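Local atomic coordinates of VAO-type flavoprotein oxidase VAO615 (Myceliophthora thermophila, PDB entry 6F72), a protein that carries one bicovalently bound FAD and is probably an oxidoreductase that, once reduced, reacts rapidly with molecular oxygen, its substrate being still unidentified. Residues 225-230 with 290-295; 62-67 with 78-83; 305-310 with 338-343. One frame throughout, in Å; residues are numbered along the deposited sequence.

Contact 1. Residues 225-230 with 290-295; sequences VGIVGG and LSMTAR. With FAD (flavin-adenine dinucleotide), chain E.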
loop_
_atom_site.group_PDB
_atom_site.type_symbol
_atom_site.label_atom_id
_atom_site.label_comp_id
_atom_site.label_asym_id
_atom_site.label_seq_id
_atom_site.Cartn_x
_atom_site.Cartn_y
_atom_site.Cartn_z
ATOM N N VAL A 225 0.296 6.459 -4.514
ATOM C CA VAL A 225 0.236 4.982 -4.473
ATOM C C VAL A 225 -0.102 4.380 -5.843
ATOM O O VAL A 225 -0.967 4.900 -6.539
ATOM C CB VAL A 225 -0.744 4.506 -3.382
ATOM C CG1 VAL A 225 -1.095 3.031 -3.533
ATOM C CG2 VAL A 225 -0.117 4.774 -2.017
ATOM N N GLY A 226 0.613 3.316 -6.221
ATOM C CA GLY A 226 0.396 2.647 -7.498
ATOM C C GLY A 226 -0.834 1.742 -7.471
ATOM O O GLY A 226 -0.783 0.642 -6.892
ATOM N N ILE A 227 -1.910 2.200 -8.125
ATOM C CA ILE A 227 -3.220 1.515 -8.132
ATOM C C ILE A 227 -3.195 0.098 -8.714
ATOM O O ILE A 227 -3.903 -0.769 -8.225
ATOM C CB ILE A 227 -4.344 2.399 -8.753
ATOM C CG1 ILE A 227 -5.729 1.904 -8.324
ATOM C CG2 ILE A 227 -4.201 2.553 -10.271
ATOM C CD1 ILE A 227 -6.867 2.822 -8.729
ATOM N N VAL A 228 -2.359 -0.130 -9.718
ATOM C CA VAL A 228 -2.251 -1.416 -10.425
ATOM C C VAL A 228 -1.230 -2.337 -9.738
ATOM O O VAL A 228 -1.197 -3.548 -9.982
ATOM C CB VAL A 228 -1.880 -1.174 -11.910
ATOM C CG1 VAL A 228 -1.979 -2.455 -12.747
ATOM C CG2 VAL A 228 -2.787 -0.100 -12.512
ATOM N N GLY A 229 -0.403 -1.752 -8.871
ATOM C CA GLY A 229 0.675 -2.484 -8.213
ATOM C C GLY A 229 0.239 -3.246 -6.972
ATOM O O GLY A 229 -0.816 -3.888 -6.957
ATOM N N GLY A 230 1.044 -3.146 -5.916
ATOM C CA GLY A 230 0.800 -3.850 -4.656
ATOM C C GLY A 230 -0.490 -3.456 -3.981
ATOM O O GLY A 230 -1.022 -4.233 -3.186
ATOM N N LEU A 290 1.511 -6.045 -16.191
ATOM C CA LEU A 290 1.697 -4.952 -17.153
ATOM C C LEU A 290 0.540 -3.966 -17.160
ATOM O O LEU A 290 0.716 -2.782 -17.431
ATOM C CB LEU A 290 1.927 -5.509 -18.554
ATOM C CG LEU A 290 3.138 -6.416 -18.794
ATOM C CD1 LEU A 290 2.981 -7.081 -20.154
ATOM C CD2 LEU A 290 4.450 -5.646 -18.735
ATOM N N SER A 291 -0.659 -4.466 -16.871
ATOM C CA SER A 291 -1.838 -3.623 -16.751
ATOM C C SER A 291 -2.911 -4.388 -16.012
ATOM O O SER A 291 -2.823 -5.616 -15.867
ATOM C CB SER A 291 -2.359 -3.191 -18.140
ATOM O OG SER A 291 -3.071 -4.239 -18.782
ATOM N N MET A 292 -3.912 -3.645 -15.544
ATOM C CA MET A 292 -5.173 -4.216 -15.074
ATOM C C MET A 292 -6.329 -3.519 -15.776
ATOM O O MET A 292 -6.217 -2.366 -16.199
ATOM C CB MET A 292 -5.298 -4.091 -13.542
ATOM C CG MET A 292 -5.661 -2.713 -13.009
ATOM S SD MET A 292 -5.974 -2.740 -11.235
ATOM C CE MET A 292 -6.751 -1.133 -11.022
ATOM N N THR A 293 -7.428 -4.237 -15.932
ATOM C CA THR A 293 -8.666 -3.622 -16.352
ATOM C C THR A 293 -9.573 -3.688 -15.139
ATOM O O THR A 293 -9.666 -4.733 -14.484
ATOM C CB THR A 293 -9.243 -4.354 -17.561
ATOM O OG1 THR A 293 -8.230 -4.409 -18.565
ATOM C CG2 THR A 293 -10.486 -3.638 -18.109
ATOM N N ALA A 294 -10.209 -2.563 -14.828
ATOM C CA ALA A 294 -11.044 -2.467 -13.643
ATOM C C ALA A 294 -12.292 -1.657 -13.896
ATOM O O ALA A 294 -12.304 -0.739 -14.729
ATOM C CB ALA A 294 -10.264 -1.874 -12.483
ATOM N N ARG A 295 -13.329 -2.014 -13.149
ATOM C CA ARG A 295 -14.601 -1.306 -13.115
ATOM C C ARG A 295 -14.460 0.192 -12.840
ATOM O O ARG A 295 -13.691 0.611 -11.982
ATOM C CB ARG A 295 -15.531 -1.941 -12.066
ATOM C CG ARG A 295 -15.672 -3.454 -12.188
ATOM C CD ARG A 295 -16.804 -4.036 -11.332
ATOM N NE ARG A 295 -16.621 -3.844 -9.894
ATOM C CZ ARG A 295 -17.335 -4.449 -8.938
ATOM N NH1 ARG A 295 -18.305 -5.321 -9.253
ATOM N NH2 ARG A 295 -17.078 -4.182 -7.658
HETATM P PA FAD E . 5.597 -0.847 -4.633
HETATM O O1A FAD E . 6.473 -0.823 -3.406
HETATM O O2A FAD E . 6.234 -0.391 -5.915
HETATM O O5B FAD E . 5.017 -2.335 -4.806
HETATM C C5B FAD E . 4.529 -3.091 -3.697
HETATM C C4B FAD E . 4.618 -4.590 -3.960
HETATM O O4B FAD E . 3.900 -4.911 -5.154
HETATM C C3B FAD E . 6.027 -5.111 -4.165
HETATM O O3B FAD E . 6.071 -6.424 -3.592
HETATM C C2B FAD E . 6.189 -5.213 -5.673
HETATM O O2B FAD E . 7.094 -6.255 -6.044
HETATM C C1B FAD E . 4.770 -5.513 -6.126
HETATM N N9A FAD E . 4.412 -4.954 -7.452
HETATM C C8A FAD E . 4.101 -3.665 -7.704
HETATM N N7A FAD E . 3.780 -3.496 -9.012
HETATM C C5A FAD E . 3.877 -4.696 -9.606
HETATM C C6A FAD E . 3.674 -5.221 -10.975
HETATM N N6A FAD E . 3.307 -4.379 -11.966
HETATM N N1A FAD E . 3.882 -6.540 -11.191
HETATM C C2A FAD E . 4.257 -7.384 -10.205
HETATM N N3A FAD E . 4.452 -6.972 -8.928
HETATM C C4A FAD E . 4.282 -5.664 -8.575
HETATM N N1 FAD E . -3.059 1.054 1.105
HETATM C C2 FAD E . -4.410 1.053 1.231
HETATM O O2 FAD E . -5.029 -0.032 1.125
HETATM N N3 FAD E . -5.104 2.188 1.469
HETATM C C4 FAD E . -4.530 3.393 1.611
HETATM O O4 FAD E . -5.215 4.418 1.835
HETATM C C4X FAD E . -3.059 3.475 1.476
HETATM N N5 FAD E . -2.402 4.649 1.589
HETATM C C5X FAD E . -1.045 4.722 1.470
HETATM C C6 FAD E . -0.378 5.961 1.589
HETATM C C7 FAD E . 1.028 6.004 1.456
HETATM C C7M FAD E . 1.726 7.345 1.596
HETATM C C8 FAD E . 1.807 4.744 1.175
HETATM C C8M FAD E . 3.307 4.700 0.918
HETATM C C9 FAD E . 1.128 3.535 1.060
HETATM C C9A FAD E . -0.262 3.469 1.197
HETATM N N10 FAD E . -0.938 2.234 1.056
HETATM C C10 FAD E . -2.341 2.202 1.209
HETATM C "C1'" FAD E . -0.178 1.005 0.842
HETATM C "C2'" FAD E . -0.179 0.381 -0.522
HETATM O "O2'" FAD E . -1.450 -0.235 -0.714
HETATM C "C3'" FAD E . 0.928 -0.666 -0.483
HETATM O "O3'" FAD E . 2.151 -0.107 0.043
HETATM C "C4'" FAD E . 1.176 -1.260 -1.861
HETATM O "O4'" FAD E . 2.040 -2.392 -1.742
HETATM C "C5'" FAD E . 1.728 -0.217 -2.836
HETATM O "O5'" FAD E . 2.052 -0.802 -4.088
HETATM P P FAD E . 2.931 0.028 -5.145
HETATM O O1P FAD E . 2.351 1.408 -5.275
HETATM O O2P FAD E . 3.093 -0.885 -6.337
HETATM O O3P FAD E . 4.347 0.128 -4.374
#
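Ser291 meets Val228 through its backbone: Ser291 C lies 3.9 Å from Val228 CG1, while its CB points away from Val228 and OG is hydrogen-bonded to Glu255, against which Leu290 and Ser291 form a classic beta bulge. Met292 carries the rest. With its CG between the backbone N and the carbonyl carbon (chi1 77°), the side chain leaves the strand toward the start of helix 227-233, extended beyond CG and passing Val228 to Ile227. Val228 CG1 rests on the root of this chain, 3.6 Å from Met292 N and 3.7 Å from Met292 CG. The terminal methyl reaches Ile227, Met292 CE to Ile227 CG1 being 4.2 Å, and the two side chains cross at about a right angle. Were Met292 an alanine, the loss of CG, SD and CE would probably open a gap beneath Val228 and Ile227. The glycine-rich segment 225-230 is polar on its cofactor side: Gly226 N donates to FAD O1P (2.7 Å) and Gly230 N to FAD O2P (3.1 Å). Side chains at Gly226, Gly229 and Gly230 would collide with FAD. The chemistry is divided, apolar side chains joining this segment to the strand while backbone N-H groups hold an FAD phosphate.

Contact 2. Residues 62-67 with 78-83; sequences SVCHKS and EELKSS
Val63 and Leu80 make the apolar part of the contact, methyl against methyl, with Val63 CG2 3.6 Å from Leu80 CD1. Leu80 places its CG beside the backbone N (chi1 -73°), and CD1 then continues outward, anti to CA, so that this one branch spans the distance from the helix to the 3-10 turn 62-64. The same methyl also approaches Cys64, CD1 standing 4.2 Å from Cys64 SG. Two neighbouring residues of the turn thus share a single leucine branch.

The covalent tie lies beside this patch. Cys64 is joined by a disulfide to Cys77, the residue just before Glu78 in the helix, which fixes the turn to the helix one turn from where Leu80 touches it.

Charged and polar groups work within each segment or turn to other loops. Lys81 NZ forms a salt bridge with Glu78 OE2, long at 3.4 Å and weak as a hydrogen bond, and the Lys81 side chain touches Phe111. His65 N bonds to Ser62 O (3.0 Å) at the end of the 3-10 segment, and the His65 ring is gripped through both nitrogens by the carbonyl oxygens of Val109 and Pro114.

In the fold, the contact lies well out, its centre about 26 Å from the centre of the chain: the loop between strand 54-56, an outermost strand of the mixed four-stranded sheet, and helix 74-81 folds its 3-10 segment against the helix it leads into, and the disulfide ties the two.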
loop_
_atom_site.group_PDB
_atom_site.type_symbol
_atom_site.label_atom_id
_atom_site.label_comp_id
_atom_site.label_asym_id
_atom_site.label_seq_id
_atom_site.Cartn_x
_atom_site.Cartn_y
_atom_site.Cartn_z
ATOM N N SER A 62 22.806 10.618 -3.694
ATOM C CA SER A 62 24.227 10.639 -4.055
ATOM C C SER A 62 24.763 12.075 -4.146
ATOM O O SER A 62 25.949 12.301 -3.904
ATOM C CB SER A 62 24.483 9.906 -5.360
ATOM O OG SER A 62 24.056 10.704 -6.429
ATOM N N VAL A 63 23.880 13.026 -4.477
ATOM C CA VAL A 63 24.178 14.474 -4.398
ATOM C C VAL A 63 24.611 14.957 -2.996
ATOM O O VAL A 63 25.251 16.007 -2.855
ATOM C CB VAL A 63 23.011 15.358 -4.921
ATOM C CG1 VAL A 63 22.816 15.157 -6.411
ATOM C CG2 VAL A 63 21.715 15.099 -4.162
ATOM N N CYS A 64 24.261 14.173 -1.979
ATOM C CA CYS A 64 24.599 14.451 -0.578
ATOM C C CYS A 64 25.929 13.828 -0.151
ATOM O O CYS A 64 26.344 13.981 0.999
ATOM C CB CYS A 64 23.466 13.955 0.323
ATOM S SG CYS A 64 21.960 14.932 0.141
ATOM N N HIS A 65 26.592 13.136 -1.081
ATOM C CA HIS A 65 27.865 12.452 -0.814
ATOM C C HIS A 65 28.885 12.633 -1.929
ATOM O O HIS A 65 28.550 13.125 -2.998
ATOM C CB HIS A 65 27.644 10.970 -0.512
ATOM C CG HIS A 65 26.697 10.737 0.615
ATOM N ND1 HIS A 65 27.084 10.812 1.937
ATOM C CD2 HIS A 65 25.367 10.484 0.623
ATOM C CE1 HIS A 65 26.037 10.587 2.710
ATOM N NE2 HIS A 65 24.985 10.375 1.938
ATOM N N LYS A 66 30.119 12.211 -1.658
ATOM C CA LYS A 66 31.279 12.544 -2.479
ATOM C C LYS A 66 31.796 11.379 -3.324
ATOM O O LYS A 66 32.337 11.603 -4.417
ATOM C CB LYS A 66 32.375 13.146 -1.593
ATOM C CG LYS A 66 32.038 14.574 -1.181
ATOM C CD LYS A 66 32.536 14.961 0.202
ATOM C CE LYS A 66 32.726 16.476 0.269
ATOM N NZ LYS A 66 32.714 17.027 1.658
ATOM N N SER A 67 31.614 10.157 -2.827
ATOM C CA SER A 67 32.000 8.926 -3.529
ATOM C C SER A 67 30.845 7.895 -3.464
ATOM O O SER A 67 30.041 7.968 -2.533
ATOM C CB SER A 67 33.292 8.362 -2.923
ATOM O OG SER A 67 33.074 7.819 -1.629
ATOM N N GLU A 78 20.197 19.882 -0.106
ATOM C CA GLU A 78 19.291 20.593 0.805
ATOM C C GLU A 78 17.822 20.532 0.376
ATOM O O GLU A 78 16.933 20.449 1.233
ATOM C CB GLU A 78 19.723 22.055 1.010
ATOM C CG GLU A 78 21.079 22.266 1.691
ATOM C CD GLU A 78 21.196 21.630 3.074
ATOM O OE1 GLU A 78 20.291 21.832 3.912
ATOM O OE2 GLU A 78 22.205 20.929 3.329
ATOM N N GLU A 79 17.576 20.579 -0.938
ATOM C CA GLU A 79 16.218 20.451 -1.501
ATOM C C GLU A 79 15.613 19.061 -1.274
ATOM O O GLU A 79 14.399 18.929 -1.074
ATOM C CB GLU A 79 16.201 20.821 -2.992
ATOM C CG GLU A 79 16.211 22.326 -3.250
ATOM C CD GLU A 79 16.625 22.700 -4.670
ATOM O OE1 GLU A 79 17.547 23.543 -4.829
ATOM O OE2 GLU A 79 16.034 22.166 -5.631
ATOM N N LEU A 80 16.464 18.033 -1.296
ATOM C CA LEU A 80 16.064 16.661 -0.970
ATOM C C LEU A 80 15.587 16.505 0.481
ATOM O O LEU A 80 14.672 15.718 0.761
ATOM C CB LEU A 80 17.224 15.686 -1.226
ATOM C CG LEU A 80 17.688 15.287 -2.627
ATOM C CD1 LEU A 80 18.708 14.183 -2.454
ATOM C CD2 LEU A 80 16.558 14.811 -3.536
ATOM N N LYS A 81 16.212 17.263 1.385
ATOM C CA LYS A 81 15.974 17.161 2.834
ATOM C C LYS A 81 14.576 17.556 3.272
ATOM O O LYS A 81 13.931 16.808 4.016
ATOM C CB LYS A 81 16.992 17.993 3.614
ATOM C CG LYS A 81 18.387 17.407 3.622
ATOM C CD LYS A 81 19.335 18.329 4.364
ATOM C CE LYS A 81 20.764 17.862 4.207
ATOM N NZ LYS A 81 21.570 18.315 5.367
ATOM N N SER A 82 14.101 18.708 2.803
ATOM C CA SER A 82 12.859 19.291 3.311
ATOM C C SER A 82 11.596 18.445 3.090
ATOM O O SER A 82 10.618 18.617 3.817
ATOM C CB SER A 82 12.660 20.701 2.767
ATOM O OG SER A 82 12.564 20.669 1.359
ATOM N N SER A 83 11.622 17.532 2.110
ATOM C CA SER A 83 10.466 16.675 1.809
ATOM C C SER A 83 10.767 15.168 1.794
ATOM O O SER A 83 9.951 14.380 1.299
ATOM C CB SER A 83 9.839 17.102 0.475
ATOM O OG SER A 83 9.393 18.444 0.536
#

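Contact 3. Residues 305-310 with 338-343; sequences TLLGFN and NSFTYS. With NAG (2-acetamido-2-deoxy-beta-D-glucopyranose), chain F.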
loop_
_atom_site.group_PDB
_atom_site.type_symbol
_atom_site.label_atom_id
_atom_site.label_comp_id
_atom_site.label_asym_id
_atom_site.label_seq_id
_atom_site.Cartn_x
_atom_site.Cartn_y
_atom_site.Cartn_z
ATOM N N THR A 305 -17.671 15.692 5.130
ATOM C CA THR A 305 -17.564 16.444 6.372
ATOM C C THR A 305 -16.227 16.280 7.057
ATOM O O THR A 305 -15.551 15.259 6.897
ATOM C CB THR A 305 -18.691 16.108 7.381
ATOM O OG1 THR A 305 -18.733 17.132 8.379
ATOM C CG2 THR A 305 -18.485 14.730 8.051
ATOM N N LEU A 306 -15.859 17.318 7.802
ATOM C CA LEU A 306 -14.964 17.183 8.934
ATOM C C LEU A 306 -15.857 16.930 10.145
ATOM O O LEU A 306 -16.866 17.620 10.346
ATOM C CB LEU A 306 -14.114 18.448 9.138
ATOM C CG LEU A 306 -12.908 18.379 10.089
ATOM C CD1 LEU A 306 -11.826 19.345 9.638
ATOM C CD2 LEU A 306 -13.277 18.668 11.542
ATOM N N LEU A 307 -15.482 15.926 10.933
ATOM C CA LEU A 307 -16.094 15.683 12.229
ATOM C C LEU A 307 -15.009 15.426 13.268
ATOM O O LEU A 307 -14.343 14.386 13.239
ATOM C CB LEU A 307 -17.102 14.526 12.153
ATOM C CG LEU A 307 -17.695 13.911 13.433
ATOM C CD1 LEU A 307 -18.425 14.937 14.295
ATOM C CD2 LEU A 307 -18.610 12.751 13.064
ATOM N N GLY A 308 -14.843 16.384 14.178
ATOM C CA GLY A 308 -13.816 16.314 15.212
ATOM C C GLY A 308 -14.344 16.568 16.605
ATOM O O GLY A 308 -15.298 17.323 16.784
ATOM N N PHE A 309 -13.721 15.921 17.590
ATOM C CA PHE A 309 -14.017 16.139 19.010
ATOM C C PHE A 309 -12.798 15.832 19.875
ATOM O O PHE A 309 -11.937 15.045 19.472
ATOM C CB PHE A 309 -15.241 15.325 19.465
ATOM C CG PHE A 309 -15.078 13.830 19.355
ATOM C CD1 PHE A 309 -14.504 13.089 20.399
ATOM C CD2 PHE A 309 -15.541 13.142 18.220
ATOM C CE1 PHE A 309 -14.365 11.707 20.305
ATOM C CE2 PHE A 309 -15.414 11.757 18.126
ATOM C CZ PHE A 309 -14.825 11.041 19.169
ATOM N N ASN A 310 -12.745 16.441 21.062
ATOM C CA ASN A 310 -11.603 16.285 21.973
ATOM C C ASN A 310 -11.979 16.144 23.466
ATOM O O ASN A 310 -13.155 16.002 23.803
ATOM C CB ASN A 310 -10.566 17.396 21.737
ATOM C CG ASN A 310 -11.120 18.790 21.952
ATOM O OD1 ASN A 310 -11.587 19.131 23.038
ATOM N ND2 ASN A 310 -11.057 19.611 20.909
ATOM N N ASN A 338 -21.318 4.672 2.817
ATOM C CA ASN A 338 -20.478 5.779 3.293
ATOM C C ASN A 338 -19.259 5.290 4.068
ATOM O O ASN A 338 -19.205 4.124 4.452
ATOM C CB ASN A 338 -21.291 6.708 4.196
ATOM C CG ASN A 338 -22.664 7.014 3.646
ATOM O OD1 ASN A 338 -22.803 7.720 2.658
ATOM N ND2 ASN A 338 -23.696 6.490 4.306
ATOM N N SER A 339 -18.296 6.187 4.308
ATOM C CA SER A 339 -17.108 5.858 5.092
ATOM C C SER A 339 -16.610 7.020 5.934
ATOM O O SER A 339 -16.839 8.193 5.594
ATOM C CB SER A 339 -15.973 5.401 4.182
ATOM O OG SER A 339 -15.532 6.474 3.369
ATOM N N PHE A 340 -15.923 6.680 7.027
ATOM C CA PHE A 340 -15.099 7.633 7.767
ATOM C C PHE A 340 -13.650 7.218 7.709
ATOM O O PHE A 340 -13.311 6.065 7.996
ATOM C CB PHE A 340 -15.535 7.747 9.230
ATOM C CG PHE A 340 -16.601 8.772 9.468
ATOM C CD1 PHE A 340 -16.366 10.129 9.195
ATOM C CD2 PHE A 340 -17.843 8.394 9.986
ATOM C CE1 PHE A 340 -17.359 11.081 9.423
ATOM C CE2 PHE A 340 -18.840 9.337 10.220
ATOM C CZ PHE A 340 -18.599 10.682 9.933
ATOM N N THR A 341 -12.808 8.163 7.298
ATOM C CA THR A 341 -11.373 8.065 7.496
ATOM C C THR A 341 -11.018 9.055 8.617
ATOM O O THR A 341 -11.456 10.214 8.604
ATOM C CB THR A 341 -10.589 8.230 6.162
ATOM O OG1 THR A 341 -9.216 7.872 6.357
ATOM C CG2 THR A 341 -10.667 9.659 5.571
ATOM N N TYR A 342 -10.291 8.578 9.626
ATOM C CA TYR A 342 -10.080 9.369 10.817
ATOM C C TYR A 342 -8.733 9.159 11.512
ATOM O O TYR A 342 -8.081 8.127 11.337
ATOM C CB TYR A 342 -11.238 9.204 11.809
ATOM C CG TYR A 342 -11.490 7.805 12.287
ATOM C CD1 TYR A 342 -12.234 6.917 11.516
ATOM C CD2 TYR A 342 -11.010 7.370 13.528
ATOM C CE1 TYR A 342 -12.477 5.625 11.944
ATOM C CE2 TYR A 342 -11.263 6.076 13.975
ATOM C CZ TYR A 342 -11.999 5.214 13.172
ATOM O OH TYR A 342 -12.243 3.933 13.566
ATOM N N SER A 343 -8.340 10.170 12.285
ATOM C CA SER A 343 -7.134 10.162 13.102
ATOM C C SER A 343 -7.538 9.968 14.558
ATOM O O SER A 343 -8.402 10.684 15.075
ATOM C CB SER A 343 -6.396 11.484 12.938
ATOM O OG SER A 343 -5.167 11.461 13.636
HETATM C C1 NAG F . -11.510 20.982 20.941
HETATM C C2 NAG F . -10.569 21.915 20.157
HETATM C C3 NAG F . -11.077 23.364 20.158
HETATM C C4 NAG F . -12.566 23.451 19.800
HETATM C C5 NAG F . -13.355 22.544 20.759
HETATM C C6 NAG F . -14.870 22.629 20.572
HETATM C C7 NAG F . -8.204 21.128 20.222
HETATM C C8 NAG F . -6.917 21.238 20.987
HETATM N N2 NAG F . -9.220 21.854 20.716
HETATM O O3 NAG F . -10.302 24.149 19.246
HETATM O O4 NAG F . -13.011 24.815 19.862
HETATM O O5 NAG F . -12.901 21.181 20.614
HETATM O O6 NAG F . -15.268 21.936 19.383
HETATM O O7 NAG F . -8.285 20.421 19.226
#
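Phe340 presents the far end of its ring to Leu307, CZ lying 3.8 Å from Leu307 CD2 in an oblique approach. Thr305 CG2 comes to the ring edge, near its plane, 4.1 Å from Phe340 CE1. In Leu307, CG anti to the backbone N (chi1 169°) and CD2 anti to CA carry that methyl out to the ring. The Thr305 hydroxyl takes no part in this apolar meeting: OG1 donates to Leu306 O (2.8 Å) from above the carbonyl plane, a bond that would keep CG2 turned to the phenylalanine. The ring is enclosed by Phe333 of helix 316-335, stacked on it, and by Phe370 of helix 360-376, set edge-to-face; Thr305 and Leu307 also touch the latter helix, at Leu367 and Leu371. At its strand end Asn310 carries an N-linked sugar, ND2 bonded to NAG C1 (1.4 Å), and its OD1 accepts a bond from Ser312 N. The two strands are not adjacent: strand 348-356 runs between them, antiparallel to both, so the side chains meet across it on the helix-packed face. The contact belongs to the layer between a seven-stranded antiparallel sheet and helices 316-335 and 360-376, consistent with the substrate domain of VAO-type flavoproteins.

Contacts 1 and 3 are buried, whereas contact 2 is only partly so and lies farther out, reinforced by a disulfide that the other two lack. All three rely on apolar side chains between their segments, but with different surroundings: contact 1 backs onto the cofactor phosphate, contact 2 is bordered by charged residues, and contact 3 sits in an aromatic core with a glycan at one strand end. They share no strand or helix, although strand 288-298 of contact 1 is followed in the chain by strand 302-310 of contact 3, passing from the FAD-binding part to the seven-stranded sheet. None touches another; the centres of contacts 1 and 3 are about 28 Å apart.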